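Local coordinates for protein endo-1,4-beta-xylanase (Pseudoalteromonas haloplanktis, PDB 1H12) that hydrolyses internal beta-1,4 linkages in xylan, as a cold-adapted endo-xylanase of glycoside hydrolase family 8, at residues T77-W82 with A142-E146; L176-K180 with D221-W225; E185-F191 with F254-L258; H204-D210 with V228-R233. All blocks are in the same frame, centred on the assembly; numbering follows the deposited sequence.

Interaction 1: T77-W82 with A142-E146; sequences TEGQSW and APDGE
Glu78 and Asp144 bring their carboxylates together across this contact, with Glu78 OE2 only 2.4 Å from Asp144 OD1. The two groups stand nearly perpendicular, their planes 89° apart, and Asp144 OD1 also lies close to the CG of Glu78. The Glu78 chain is extended beyond CG, which carries OE2 across to Asp144. Arg284 NH2 forms salt bridges with both Glu78 OE2 and Asp144 OD2, so one guanidinium nitrogen is shared by the two acids.

A second polar connection runs through an ordered water, hydrogen-bonded to Thr77 OG1 at 2.8 Å. The same water accepts from Ala142 N at 2.9 Å. It also donates to Glu146 OE1, tying the start of helix 77-89 to the loop end and first turn of helix 143-160. Both helices belong to the (alpha/alpha)6 barrel characteristic of family 8, and here their N-terminal turns meet in the interior of the chain.

The backbone packing is close where Gly145 faces helix 77-89: its CA lies 4.4 Å from the CA of Glu78. Next to it, Ser81 CB rests 3.4 Å from Gly145 O. The hydroxyl of Ser81 turns back on its own helix, OG lying between backbone N and carbonyl carbon (chi1 74°), and donates to Glu78 O at 2.9 Å. That carbonyl oxygen also accepts from Trp82 N.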
loop_
_atom_site.group_PDB
_atom_site.type_symbol
_atom_site.label_atom_id
_atom_site.label_comp_id
_atom_site.label_asym_id
_atom_site.label_seq_id
_atom_site.Cartn_x
_atom_site.Cartn_y
_atom_site.Cartn_z
ATOM N N THR A 77 -2.467 6.750 8.993
ATOM C CA THR A 77 -1.161 6.875 8.385
ATOM C C THR A 77 -1.077 6.185 7.031
ATOM O O THR A 77 -0.396 6.705 6.131
ATOM C CB THR A 77 -0.018 6.425 9.295
ATOM O OG1 THR A 77 -0.311 5.099 9.766
ATOM C CG2 THR A 77 0.167 7.380 10.429
ATOM N N GLU A 78 -1.728 5.043 6.852
ATOM C CA GLU A 78 -1.728 4.396 5.554
ATOM C C GLU A 78 -2.277 5.337 4.489
ATOM O O GLU A 78 -1.631 5.630 3.493
ATOM C CB GLU A 78 -2.480 3.079 5.613
ATOM C CG GLU A 78 -1.620 1.973 6.214
ATOM C CD GLU A 78 -2.378 0.677 6.520
ATOM O OE1 GLU A 78 -3.619 0.648 6.412
ATOM O OE2 GLU A 78 -1.711 -0.338 6.891
ATOM N N GLY A 79 -3.481 5.850 4.719
ATOM C CA GLY A 79 -4.079 6.710 3.704
ATOM C C GLY A 79 -3.272 7.958 3.423
ATOM O O GLY A 79 -3.173 8.404 2.285
ATOM N N GLN A 80 -2.707 8.548 4.480
ATOM C CA GLN A 80 -1.882 9.756 4.364
ATOM C C GLN A 80 -0.678 9.480 3.457
ATOM O O GLN A 80 -0.368 10.254 2.542
ATOM C CB GLN A 80 -1.461 10.220 5.730
ATOM C CG GLN A 80 -0.918 11.656 5.780
ATOM C CD GLN A 80 -2.090 12.692 5.791
ATOM O OE1 GLN A 80 -1.662 13.930 5.856
ATOM N NE2 GLN A 80 -3.204 12.340 5.678
ATOM N N SER A 81 0.025 8.367 3.747
ATOM C CA SER A 81 1.217 8.014 3.024
ATOM C C SER A 81 0.935 7.602 1.588
ATOM O O SER A 81 1.717 7.907 0.672
ATOM C CB SER A 81 1.956 6.911 3.792
ATOM O OG SER A 81 1.311 5.646 3.684
ATOM N N TRP A 82 -0.184 6.943 1.358
ATOM C CA TRP A 82 -0.628 6.587 0.023
ATOM C C TRP A 82 -0.938 7.836 -0.768
ATOM O O TRP A 82 -0.585 7.941 -1.966
ATOM C CB TRP A 82 -1.818 5.636 0.064
ATOM C CG TRP A 82 -1.544 4.306 0.668
ATOM C CD1 TRP A 82 -0.344 3.671 0.751
ATOM C CD2 TRP A 82 -2.492 3.436 1.296
ATOM N NE1 TRP A 82 -0.501 2.459 1.387
ATOM C CE2 TRP A 82 -1.790 2.290 1.728
ATOM C CE3 TRP A 82 -3.856 3.521 1.586
ATOM C CZ2 TRP A 82 -2.401 1.249 2.403
ATOM C CZ3 TRP A 82 -4.464 2.498 2.261
ATOM C CH2 TRP A 82 -3.741 1.366 2.644
ATOM N N ALA A 142 1.061 1.879 12.229
ATOM C CA ALA A 142 0.701 0.910 11.187
ATOM C C ALA A 142 1.919 0.939 10.243
ATOM O O ALA A 142 1.979 1.818 9.384
ATOM C CB ALA A 142 -0.557 1.268 10.464
ATOM N N PRO A 143 2.905 0.052 10.459
ATOM C CA PRO A 143 4.236 0.286 9.856
ATOM C C PRO A 143 4.358 0.423 8.370
ATOM O O PRO A 143 5.350 0.987 7.916
ATOM C CB PRO A 143 5.048 -0.858 10.410
ATOM C CG PRO A 143 4.472 -1.065 11.808
ATOM C CD PRO A 143 2.985 -0.908 11.579
ATOM N N ASP A 144 3.415 -0.086 7.554
ATOM C CA ASP A 144 3.483 0.242 6.150
ATOM C C ASP A 144 3.242 1.705 5.836
ATOM O O ASP A 144 3.650 2.165 4.774
ATOM C CB ASP A 144 2.634 -0.680 5.290
ATOM C CG ASP A 144 1.133 -0.587 5.492
ATOM O OD1 ASP A 144 0.722 -0.221 6.643
ATOM O OD2 ASP A 144 0.385 -0.896 4.549
ATOM N N GLY A 145 2.617 2.454 6.743
ATOM C CA GLY A 145 2.541 3.902 6.596
ATOM C C GLY A 145 3.943 4.517 6.577
ATOM O O GLY A 145 4.277 5.238 5.647
ATOM N N GLU A 146 4.767 4.210 7.575
ATOM C CA GLU A 146 6.132 4.700 7.585
ATOM C C GLU A 146 6.886 4.238 6.336
ATOM O O GLU A 146 7.668 5.022 5.778
ATOM C CB GLU A 146 6.879 4.224 8.847
ATOM C CG GLU A 146 6.492 4.924 10.135
ATOM C CD GLU A 146 5.256 4.443 10.889
ATOM O OE1 GLU A 146 4.411 3.732 10.271
ATOM O OE2 GLU A 146 5.159 4.775 12.081
HETATM O O HOH W 1 1.961 4.390 11.209
#

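Interaction 2: L176-K180 with D221-W225; sequences LNTIK and DKNYW
Lys180 and Tyr224 are among the residues that bridge two helical segments, 176-180 and 221-225, whose axes come no nearer than 12.5 Å and point 57° apart, a separation wide enough that long side chains must carry the contact. Lys180 does so with a fully extended chain: CG lies opposite the backbone N (chi1 179°) and every later torsion is close to trans. Its methylenes run over one face of the Tyr224 ring, with CE 3.8 Å from the ring centroid in a CH-pi contact, while CG reaches the phenol end, 3.6 Å from Tyr224 CZ. The ammonium group continues over the same ring, NZ lying 4.5 Å from the centroid and 22° off the normal, the geometry of a cation-pi pair. From this position over the ring NZ also forms a salt bridge with Asp221 OD1; the modelled separation of 2.5 Å is so short that its exact value is doubtful. The other carboxylate oxygen, Asp221 OD2, is hydrogen-bonded to Asn218 ND2.

Deeper in, Trp225 presents the benzo part of its indole to the apolar side of helix 168-182. Leu176 CD2 sits over one face near the rim, 3.9 Å from Trp225 CZ2, whereas Ile179 CG2 meets the edge in the ring plane, 3.8 Å from Trp225 CH2. Tyr224 CD2 lies over the opposite face, and Phe212 of helix 206-215 packs edge-to-face with the same indole. An apolar layer inside and a charged, partly exposed Lys180-Asp221 pair outside are thus combined in inter-helix packing of the (alpha/alpha)6 fold.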
loop_
_atom_site.group_PDB
_atom_site.type_symbol
_atom_site.label_atom_id
_atom_site.label_comp_id
_atom_site.label_asym_id
_atom_site.label_seq_id
_atom_site.Cartn_x
_atom_site.Cartn_y
_atom_site.Cartn_z
ATOM N N LEU A 176 13.534 6.268 7.480
ATOM C CA LEU A 176 14.190 4.953 7.328
ATOM C C LEU A 176 14.837 4.517 8.645
ATOM O O LEU A 176 14.763 3.346 9.014
ATOM C CB LEU A 176 15.227 4.995 6.216
ATOM C CG LEU A 176 14.694 5.129 4.810
ATOM C CD1 LEU A 176 15.886 5.161 3.835
ATOM C CD2 LEU A 176 13.778 3.981 4.432
ATOM N N ASN A 177 15.482 5.474 9.318
ATOM C CA ASN A 177 16.099 5.077 10.613
ATOM C C ASN A 177 15.060 4.681 11.626
ATOM O O ASN A 177 15.268 3.737 12.387
ATOM C CB ASN A 177 16.931 6.261 11.117
ATOM C CG ASN A 177 18.241 6.413 10.353
ATOM O OD1 ASN A 177 18.635 5.575 9.609
ATOM N ND2 ASN A 177 18.833 7.582 10.487
ATOM N N THR A 178 13.912 5.385 11.632
ATOM C CA THR A 178 12.813 4.984 12.487
ATOM C C THR A 178 12.325 3.580 12.165
ATOM O O THR A 178 12.058 2.778 13.060
ATOM C CB THR A 178 11.698 6.021 12.417
ATOM O OG1 THR A 178 12.187 7.226 13.034
ATOM C CG2 THR A 178 10.418 5.558 13.094
ATOM N N ILE A 179 12.162 3.274 10.885
ATOM C CA ILE A 179 11.725 1.930 10.504
ATOM C C ILE A 179 12.721 0.902 11.043
ATOM O O ILE A 179 12.338 -0.094 11.665
ATOM C CB ILE A 179 11.539 1.824 8.986
ATOM C CG1 ILE A 179 10.408 2.717 8.513
ATOM C CG2 ILE A 179 11.254 0.367 8.626
ATOM C CD1 ILE A 179 10.395 2.937 6.990
ATOM N N LYS A 180 14.006 1.115 10.761
ATOM C CA LYS A 180 15.019 0.194 11.197
ATOM C C LYS A 180 15.051 0.017 12.710
ATOM O O LYS A 180 15.170 -1.111 13.202
ATOM C CB LYS A 180 16.381 0.679 10.665
ATOM C CG LYS A 180 17.544 -0.186 11.068
ATOM C CD LYS A 180 18.824 0.307 10.323
ATOM C CE LYS A 180 20.015 -0.482 10.597
ATOM N NZ LYS A 180 21.062 0.393 9.867
ATOM N N ASP A 221 24.168 0.780 5.551
ATOM C CA ASP A 221 22.730 0.926 5.309
ATOM C C ASP A 221 22.298 0.440 3.947
ATOM O O ASP A 221 21.210 -0.102 3.805
ATOM C CB ASP A 221 22.224 2.332 5.585
ATOM C CG ASP A 221 22.099 2.626 7.082
ATOM O OD1 ASP A 221 21.956 1.706 7.899
ATOM O OD2 ASP A 221 22.143 3.818 7.502
ATOM N N LYS A 222 23.149 0.612 2.934
ATOM C CA LYS A 222 22.847 0.072 1.648
ATOM C C LYS A 222 22.671 -1.456 1.735
ATOM O O LYS A 222 21.724 -2.043 1.200
ATOM C CB LYS A 222 23.898 0.426 0.640
ATOM C CG LYS A 222 23.702 -0.132 -0.655
ATOM C CD LYS A 222 24.672 0.399 -1.651
ATOM C CE LYS A 222 24.237 0.042 -3.030
ATOM N NZ LYS A 222 25.118 0.777 -4.076
ATOM N N ASN A 223 23.642 -2.084 2.378
ATOM C CA ASN A 223 23.579 -3.523 2.565
ATOM C C ASN A 223 22.387 -3.960 3.417
ATOM O O ASN A 223 21.717 -4.954 3.097
ATOM C CB ASN A 223 24.917 -4.035 3.121
ATOM C CG ASN A 223 25.982 -4.093 2.080
ATOM O OD1 ASN A 223 26.782 -3.106 1.873
ATOM N ND2 ASN A 223 26.037 -5.166 1.432
ATOM N N TYR A 224 22.094 -3.196 4.445
ATOM C CA TYR A 224 20.940 -3.482 5.311
ATOM C C TYR A 224 19.662 -3.575 4.486
ATOM O O TYR A 224 18.912 -4.552 4.568
ATOM C CB TYR A 224 20.807 -2.409 6.402
ATOM C CG TYR A 224 19.598 -2.598 7.282
ATOM C CD1 TYR A 224 19.657 -3.426 8.362
ATOM C CD2 TYR A 224 18.372 -2.005 6.955
ATOM C CE1 TYR A 224 18.531 -3.626 9.187
ATOM C CE2 TYR A 224 17.261 -2.207 7.735
ATOM C CZ TYR A 224 17.315 -3.035 8.822
ATOM O OH TYR A 224 16.181 -3.234 9.563
ATOM N N TRP A 225 19.402 -2.556 3.668
ATOM C CA TRP A 225 18.152 -2.532 2.919
ATOM C C TRP A 225 18.114 -3.581 1.810
ATOM O O TRP A 225 17.045 -4.103 1.512
ATOM C CB TRP A 225 17.837 -1.129 2.426
ATOM C CG TRP A 225 17.435 -0.234 3.555
ATOM C CD1 TRP A 225 18.135 0.821 4.054
ATOM C CD2 TRP A 225 16.230 -0.323 4.349
ATOM N NE1 TRP A 225 17.460 1.374 5.101
ATOM C CE2 TRP A 225 16.272 0.695 5.290
ATOM C CE3 TRP A 225 15.124 -1.139 4.323
ATOM C CZ2 TRP A 225 15.280 0.872 6.230
ATOM C CZ3 TRP A 225 14.110 -0.966 5.238
ATOM C CH2 TRP A 225 14.208 0.032 6.201
#

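Interaction 3: E185-F191 with F254-L258; sequences ENQIIRF and FLSRL
Leu258 and Ile188 meet through methyl groups, Leu258 CD2 lying 3.8 Å from Ile188 CG2 as the two side chains pass in opposite directions. The other branch of the leucine, CD1, rests 4.0 Å from Glu185 OE1. Farther along, Leu255 CD2 sits over one face of the Phe191 ring, 3.9 Å from its centroid and 19° off the normal, a CH-pi arrangement. Phe191 reaches this methyl with CG trans to its backbone N (chi1 -179°). Its CE1 also touches Phe254 CE1 at 4.0 Å, the ring planes being 85° apart. Leu255 CG lies over the centre of the Phe254 ring, so one leucine packs against both aromatics.

Residues 185-188 form the type I' turn of a small beta hairpin between strands 184-185 and 188-189, with left-handed Asn186 and Gln187 at its corners. It is shut by Glu185 N to Ile188 O, 2.9 Å, and Ile188 N to Glu185 O, 3.0 Å.

Farther out, Asn197 joins the two sides: its N donates to Glu185 OE1, its OD1 accepts from Leu258 N and its O from Arg257 NH1. Backbone hydrogen bonds of Phe191 with Leu198, and of Leu255 with Val263 and Gly275, tie the segments to neighbouring loops.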
loop_
_atom_site.group_PDB
_atom_site.type_symbol
_atom_site.label_atom_id
_atom_site.label_comp_id
_atom_site.label_asym_id
_atom_site.label_seq_id
_atom_site.Cartn_x
_atom_site.Cartn_y
_atom_site.Cartn_z
ATOM N N GLU A 185 12.012 -6.471 12.989
ATOM C CA GLU A 185 12.564 -7.589 13.779
ATOM C C GLU A 185 13.328 -8.468 12.815
ATOM O O GLU A 185 12.785 -9.026 11.881
ATOM C CB GLU A 185 11.517 -8.419 14.476
ATOM C CG GLU A 185 12.176 -9.448 15.403
ATOM C CD GLU A 185 11.262 -10.378 16.102
ATOM O OE1 GLU A 185 10.063 -10.370 15.974
ATOM O OE2 GLU A 185 11.789 -11.225 16.873
ATOM N N ASN A 186 14.626 -8.637 13.061
ATOM C CA ASN A 186 15.429 -9.509 12.187
ATOM C C ASN A 186 15.246 -9.134 10.714
ATOM O O ASN A 186 15.116 -10.023 9.868
ATOM C CB ASN A 186 15.060 -11.032 12.408
ATOM C CG ASN A 186 15.182 -11.532 13.898
ATOM O OD1 ASN A 186 15.996 -10.977 14.682
ATOM N ND2 ASN A 186 14.277 -12.531 14.302
ATOM N N GLN A 187 15.184 -7.826 10.394
ATOM C CA GLN A 187 15.098 -7.355 9.015
ATOM C C GLN A 187 13.770 -7.699 8.333
ATOM O O GLN A 187 13.716 -7.635 7.137
ATOM C CB GLN A 187 16.303 -7.799 8.208
ATOM C CG GLN A 187 17.611 -7.147 8.691
ATOM C CD GLN A 187 18.825 -7.600 7.969
ATOM O OE1 GLN A 187 18.968 -8.813 7.779
ATOM N NE2 GLN A 187 19.583 -6.712 7.383
ATOM N N ILE A 188 12.745 -7.978 9.121
ATOM C CA ILE A 188 11.389 -8.168 8.634
ATOM C C ILE A 188 10.494 -7.125 9.302
ATOM O O ILE A 188 10.476 -6.963 10.532
ATOM C CB ILE A 188 10.868 -9.570 8.931
ATOM C CG1 ILE A 188 11.691 -10.594 8.081
ATOM C CG2 ILE A 188 9.409 -9.686 8.561
ATOM C CD1 ILE A 188 11.416 -11.964 8.370
ATOM N N ILE A 189 9.700 -6.434 8.480
ATOM C CA ILE A 189 8.800 -5.407 9.005
ATOM C C ILE A 189 7.860 -5.974 10.042
ATOM O O ILE A 189 7.246 -7.025 9.868
ATOM C CB ILE A 189 8.075 -4.716 7.825
ATOM C CG1 ILE A 189 7.386 -3.431 8.253
ATOM C CG2 ILE A 189 7.134 -5.649 7.102
ATOM C CD1 ILE A 189 8.293 -2.268 8.538
ATOM N N ARG A 190 7.732 -5.253 11.148
ATOM C CA ARG A 190 6.842 -5.639 12.216
ATOM C C ARG A 190 5.387 -5.250 11.898
ATOM O O ARG A 190 5.101 -4.239 11.299
ATOM C CB ARG A 190 7.247 -4.908 13.498
ATOM C CG ARG A 190 8.495 -5.461 14.151
ATOM C CD ARG A 190 8.887 -4.639 15.364
ATOM N NE ARG A 190 9.933 -5.237 16.179
ATOM C CZ ARG A 190 9.760 -6.196 17.057
ATOM N NH1 ARG A 190 8.563 -6.667 17.336
ATOM N NH2 ARG A 190 10.796 -6.731 17.680
ATOM N N PHE A 191 4.478 -6.095 12.432
ATOM C CA PHE A 191 3.130 -5.633 12.657
ATOM C C PHE A 191 3.038 -4.689 13.835
ATOM O O PHE A 191 2.297 -3.703 13.791
ATOM C CB PHE A 191 2.186 -6.830 12.847
ATOM C CG PHE A 191 0.755 -6.394 13.052
ATOM C CD1 PHE A 191 0.007 -5.926 12.018
ATOM C CD2 PHE A 191 0.178 -6.477 14.314
ATOM C CE1 PHE A 191 -1.297 -5.554 12.212
ATOM C CE2 PHE A 191 -1.106 -6.062 14.515
ATOM C CZ PHE A 191 -1.846 -5.637 13.461
ATOM N N PHE A 254 -3.963 -11.997 6.518
ATOM C CA PHE A 254 -3.761 -10.794 7.308
ATOM C C PHE A 254 -2.417 -10.790 8.038
ATOM O O PHE A 254 -1.623 -9.866 7.926
ATOM C CB PHE A 254 -4.960 -10.682 8.269
ATOM C CG PHE A 254 -4.863 -9.636 9.328
ATOM C CD1 PHE A 254 -4.183 -8.433 9.161
ATOM C CD2 PHE A 254 -5.495 -9.856 10.553
ATOM C CE1 PHE A 254 -4.133 -7.495 10.207
ATOM C CE2 PHE A 254 -5.446 -8.943 11.590
ATOM C CZ PHE A 254 -4.761 -7.783 11.416
ATOM N N LEU A 255 -2.175 -11.847 8.832
ATOM C CA LEU A 255 -1.010 -11.946 9.675
ATOM C C LEU A 255 -0.246 -13.231 9.390
ATOM O O LEU A 255 -0.822 -14.258 9.026
ATOM C CB LEU A 255 -1.388 -11.909 11.168
ATOM C CG LEU A 255 -1.971 -10.584 11.638
ATOM C CD1 LEU A 255 -2.455 -10.701 13.062
ATOM C CD2 LEU A 255 -0.969 -9.438 11.511
ATOM N N SER A 256 1.081 -13.165 9.592
ATOM C CA SER A 256 1.967 -14.267 9.373
ATOM C C SER A 256 3.075 -14.288 10.399
ATOM O O SER A 256 3.542 -13.222 10.864
ATOM C CB SER A 256 2.623 -14.121 7.970
ATOM O OG SER A 256 3.517 -15.164 7.639
ATOM N N ARG A 257 3.570 -15.463 10.715
ATOM C CA ARG A 257 4.829 -15.587 11.423
ATOM C C ARG A 257 5.984 -15.296 10.487
ATOM O O ARG A 257 5.810 -15.178 9.269
ATOM C CB ARG A 257 4.957 -17.011 12.038
ATOM C CG ARG A 257 3.794 -17.324 12.937
ATOM C CD ARG A 257 3.701 -16.314 14.042
ATOM N NE ARG A 257 2.747 -16.676 15.102
ATOM C CZ ARG A 257 2.547 -15.950 16.163
ATOM N NH1 ARG A 257 3.209 -14.809 16.334
ATOM N NH2 ARG A 257 1.677 -16.310 17.088
ATOM N N LEU A 258 7.199 -15.190 11.031
ATOM C CA LEU A 258 8.358 -14.798 10.227
ATOM C C LEU A 258 8.816 -15.853 9.265
ATOM O O LEU A 258 9.546 -15.561 8.353
ATOM C CB LEU A 258 9.460 -14.278 11.129
ATOM C CG LEU A 258 9.131 -13.069 11.963
ATOM C CD1 LEU A 258 10.388 -12.504 12.582
ATOM C CD2 LEU A 258 8.349 -12.003 11.335
#

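Interaction 4: H204-D210 with V228-R233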
loop_
_atom_site.group_PDB
_atom_site.type_symbol
_atom_site.label_atom_id
_atom_site.label_comp_id
_atom_site.label_asym_id
_atom_site.label_seq_id
_atom_site.Cartn_x
_atom_site.Cartn_y
_atom_site.Cartn_z
ATOM N N HIS A 204 4.858 -6.014 3.072
ATOM C CA HIS A 204 6.074 -6.416 2.333
ATOM C C HIS A 204 6.026 -5.894 0.908
ATOM O O HIS A 204 5.262 -6.388 0.074
ATOM C CB HIS A 204 6.176 -7.919 2.354
ATOM C CG HIS A 204 6.619 -8.435 3.674
ATOM N ND1 HIS A 204 7.925 -8.779 3.876
ATOM C CD2 HIS A 204 5.970 -8.557 4.859
ATOM C CE1 HIS A 204 8.045 -9.120 5.147
ATOM N NE2 HIS A 204 6.873 -8.996 5.781
ATOM N N ILE A 205 6.909 -4.914 0.624
ATOM C CA ILE A 205 7.011 -4.341 -0.721
ATOM C C ILE A 205 8.474 -4.422 -1.078
ATOM O O ILE A 205 9.235 -3.460 -0.878
ATOM C CB ILE A 205 6.438 -2.942 -0.802
ATOM C CG1 ILE A 205 5.060 -2.895 -0.128
ATOM C CG2 ILE A 205 6.387 -2.504 -2.250
ATOM C CD1 ILE A 205 4.524 -1.590 0.062
ATOM N N PRO A 206 8.948 -5.556 -1.602
ATOM C CA PRO A 206 10.394 -5.767 -1.671
ATOM C C PRO A 206 11.133 -4.702 -2.490
ATOM O O PRO A 206 12.194 -4.246 -2.089
ATOM C CB PRO A 206 10.532 -7.176 -2.239
ATOM C CG PRO A 206 9.285 -7.866 -1.752
ATOM C CD PRO A 206 8.192 -6.809 -1.850
ATOM N N ALA A 207 10.540 -4.258 -3.592
ATOM C CA ALA A 207 11.172 -3.270 -4.439
ATOM C C ALA A 207 11.405 -1.978 -3.704
ATOM O O ALA A 207 12.365 -1.254 -4.026
ATOM C CB ALA A 207 10.348 -3.040 -5.691
ATOM N N PHE A 208 10.528 -1.601 -2.771
ATOM C CA PHE A 208 10.790 -0.385 -1.993
ATOM C C PHE A 208 12.134 -0.496 -1.266
ATOM O O PHE A 208 12.861 0.477 -1.170
ATOM C CB PHE A 208 9.688 -0.100 -0.959
ATOM C CG PHE A 208 8.409 0.491 -1.494
ATOM C CD1 PHE A 208 8.156 0.636 -2.839
ATOM C CD2 PHE A 208 7.455 0.938 -0.582
ATOM C CE1 PHE A 208 6.951 1.183 -3.269
ATOM C CE2 PHE A 208 6.266 1.445 -1.008
ATOM C CZ PHE A 208 5.997 1.573 -2.349
ATOM N N TYR A 209 12.429 -1.670 -0.714
ATOM C CA TYR A 209 13.656 -1.828 0.057
ATOM C C TYR A 209 14.878 -1.708 -0.863
ATOM O O TYR A 209 15.905 -1.144 -0.465
ATOM C CB TYR A 209 13.658 -3.138 0.814
ATOM C CG TYR A 209 12.383 -3.399 1.598
ATOM C CD1 TYR A 209 11.826 -2.482 2.455
ATOM C CD2 TYR A 209 11.740 -4.611 1.438
ATOM C CE1 TYR A 209 10.667 -2.766 3.137
ATOM C CE2 TYR A 209 10.560 -4.892 2.121
ATOM C CZ TYR A 209 10.022 -3.991 2.960
ATOM O OH TYR A 209 8.829 -4.331 3.574
ATOM N N ASP A 210 14.791 -2.242 -2.094
ATOM C CA ASP A 210 15.874 -2.048 -3.041
ATOM C C ASP A 210 16.059 -0.594 -3.402
ATOM O O ASP A 210 17.191 -0.126 -3.539
ATOM C CB ASP A 210 15.565 -2.855 -4.312
ATOM C CG ASP A 210 15.775 -4.333 -4.155
ATOM O OD1 ASP A 210 16.907 -4.685 -3.745
ATOM O OD2 ASP A 210 14.885 -5.135 -4.426
ATOM N N VAL A 228 17.042 -6.611 3.622
ATOM C CA VAL A 228 15.597 -6.549 3.893
ATOM C C VAL A 228 14.842 -6.961 2.635
ATOM O O VAL A 228 13.857 -7.699 2.701
ATOM C CB VAL A 228 15.199 -5.132 4.372
ATOM C CG1 VAL A 228 13.705 -5.007 4.505
ATOM C CG2 VAL A 228 15.827 -4.822 5.734
ATOM N N ALA A 229 15.266 -6.473 1.462
ATOM C CA ALA A 229 14.603 -6.850 0.217
ATOM C C ALA A 229 14.606 -8.358 -0.005
ATOM O O ALA A 229 13.570 -8.954 -0.321
ATOM C CB ALA A 229 15.223 -6.121 -0.953
ATOM N N THR A 230 15.770 -8.985 0.153
ATOM C CA THR A 230 15.866 -10.409 -0.051
ATOM C C THR A 230 15.029 -11.162 0.951
ATOM O O THR A 230 14.329 -12.136 0.603
ATOM C CB THR A 230 17.353 -10.817 0.048
ATOM O OG1 THR A 230 18.072 -10.170 -0.969
ATOM C CG2 THR A 230 17.519 -12.349 -0.089
ATOM N N LYS A 231 15.056 -10.761 2.208
ATOM C CA LYS A 231 14.301 -11.443 3.246
ATOM C C LYS A 231 12.804 -11.239 3.015
ATOM O O LYS A 231 12.027 -12.128 3.409
ATOM C CB LYS A 231 14.712 -10.939 4.621
ATOM C CG LYS A 231 16.030 -11.560 5.103
ATOM C CD LYS A 231 16.345 -11.161 6.519
ATOM C CE LYS A 231 17.521 -11.840 7.118
ATOM N NZ LYS A 231 17.905 -11.244 8.485
ATOM N N SER A 232 12.407 -10.127 2.420
ATOM C CA SER A 232 11.001 -9.869 2.168
ATOM C C SER A 232 10.482 -10.787 1.053
ATOM O O SER A 232 9.389 -11.354 1.160
ATOM C CB SER A 232 10.793 -8.410 1.847
ATOM O OG SER A 232 9.421 -8.138 1.618
ATOM N N ARG A 233 11.270 -10.913 -0.002
ATOM C CA ARG A 233 10.898 -11.865 -1.047
ATOM C C ARG A 233 10.833 -13.286 -0.469
ATOM O O ARG A 233 9.945 -14.058 -0.846
ATOM C CB ARG A 233 11.820 -11.763 -2.250
ATOM C CG ARG A 233 11.762 -10.405 -2.929
ATOM C CD ARG A 233 12.394 -10.353 -4.297
ATOM N NE ARG A 233 12.272 -9.044 -4.850
ATOM C CZ ARG A 233 13.124 -8.043 -4.660
ATOM N NH1 ARG A 233 14.321 -8.223 -4.101
ATOM N NH2 ARG A 233 12.788 -6.839 -5.060
HETATM O O HOH W 2 17.087 -7.257 -4.166
HETATM O O HOH W 3 18.366 -7.427 -2.476
#
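Arg233 grips Asp210 end-on, both terminal nitrogens converging on the oxygen OD2. The stronger bond comes from Arg233 NH2, 2.8 Å from Asp210 OD2 with an N-H...O angle of 160°; Arg233 NH1 reaches the syn lone pair of that oxygen at 3.2 Å. Carboxylate and guanidinium are nearly coplanar, 9° apart. A water donates to Asp210 OD1 at 2.6 Å and accepts from Arg233 NH1 at 2.9 Å, while Asp292 gives NH2 a second salt bridge. His204 ND1 and Ser232 OG, which stands anti to its own backbone N and so points at the imidazole edge, share a buried hydrogen bond of 2.8 Å; His204 NE2 is bonded to Thr199 OG1.

These bonds link the two arms of an antiparallel helical hairpin within the all-helical barrel: helices 206-215 and 219-243 are consecutive, and their segments run at 169° with axes 8.1 Å apart.

Val228 CG1 sits over the centre of the Tyr209 ring, 3.6 Å from its centroid, and Ser232 OG approaches the edge of that ring. Tyr209 OH hydrogen-bonds to Glu147 OE2 of helix 143-160. Pro206 CB lies over one face of the Arg233 guanidinium, and Ala229 CB fits beside the Asp210 carboxylate.

Interaction 4 lies about 12 Å, centre to centre, from both interaction 2 and interaction 3 and touches each. Helix 219-243 serves 2 and 4, where Trp225 CB packs 3.5 Å from Tyr209 O. The hairpin of interaction 3 reaches the same helix, Gln187 OE1 lying 2.7 Å from Lys231 NZ in a probable hydrogen bond. Interaction 1 is nearer the centre of the chain. It touches interaction 3, where Pro143 CG meets Arg190 O at 3.3 Å, and interaction 2, through Glu146 O and Ile179 CD1, but not interaction 4, whose nearest atoms are about 6 Å away. Bound xylose, in a pocket including Gln327, Glu342 and Tyr378, is about 13 Å from the Trp82 side chain of interaction 1.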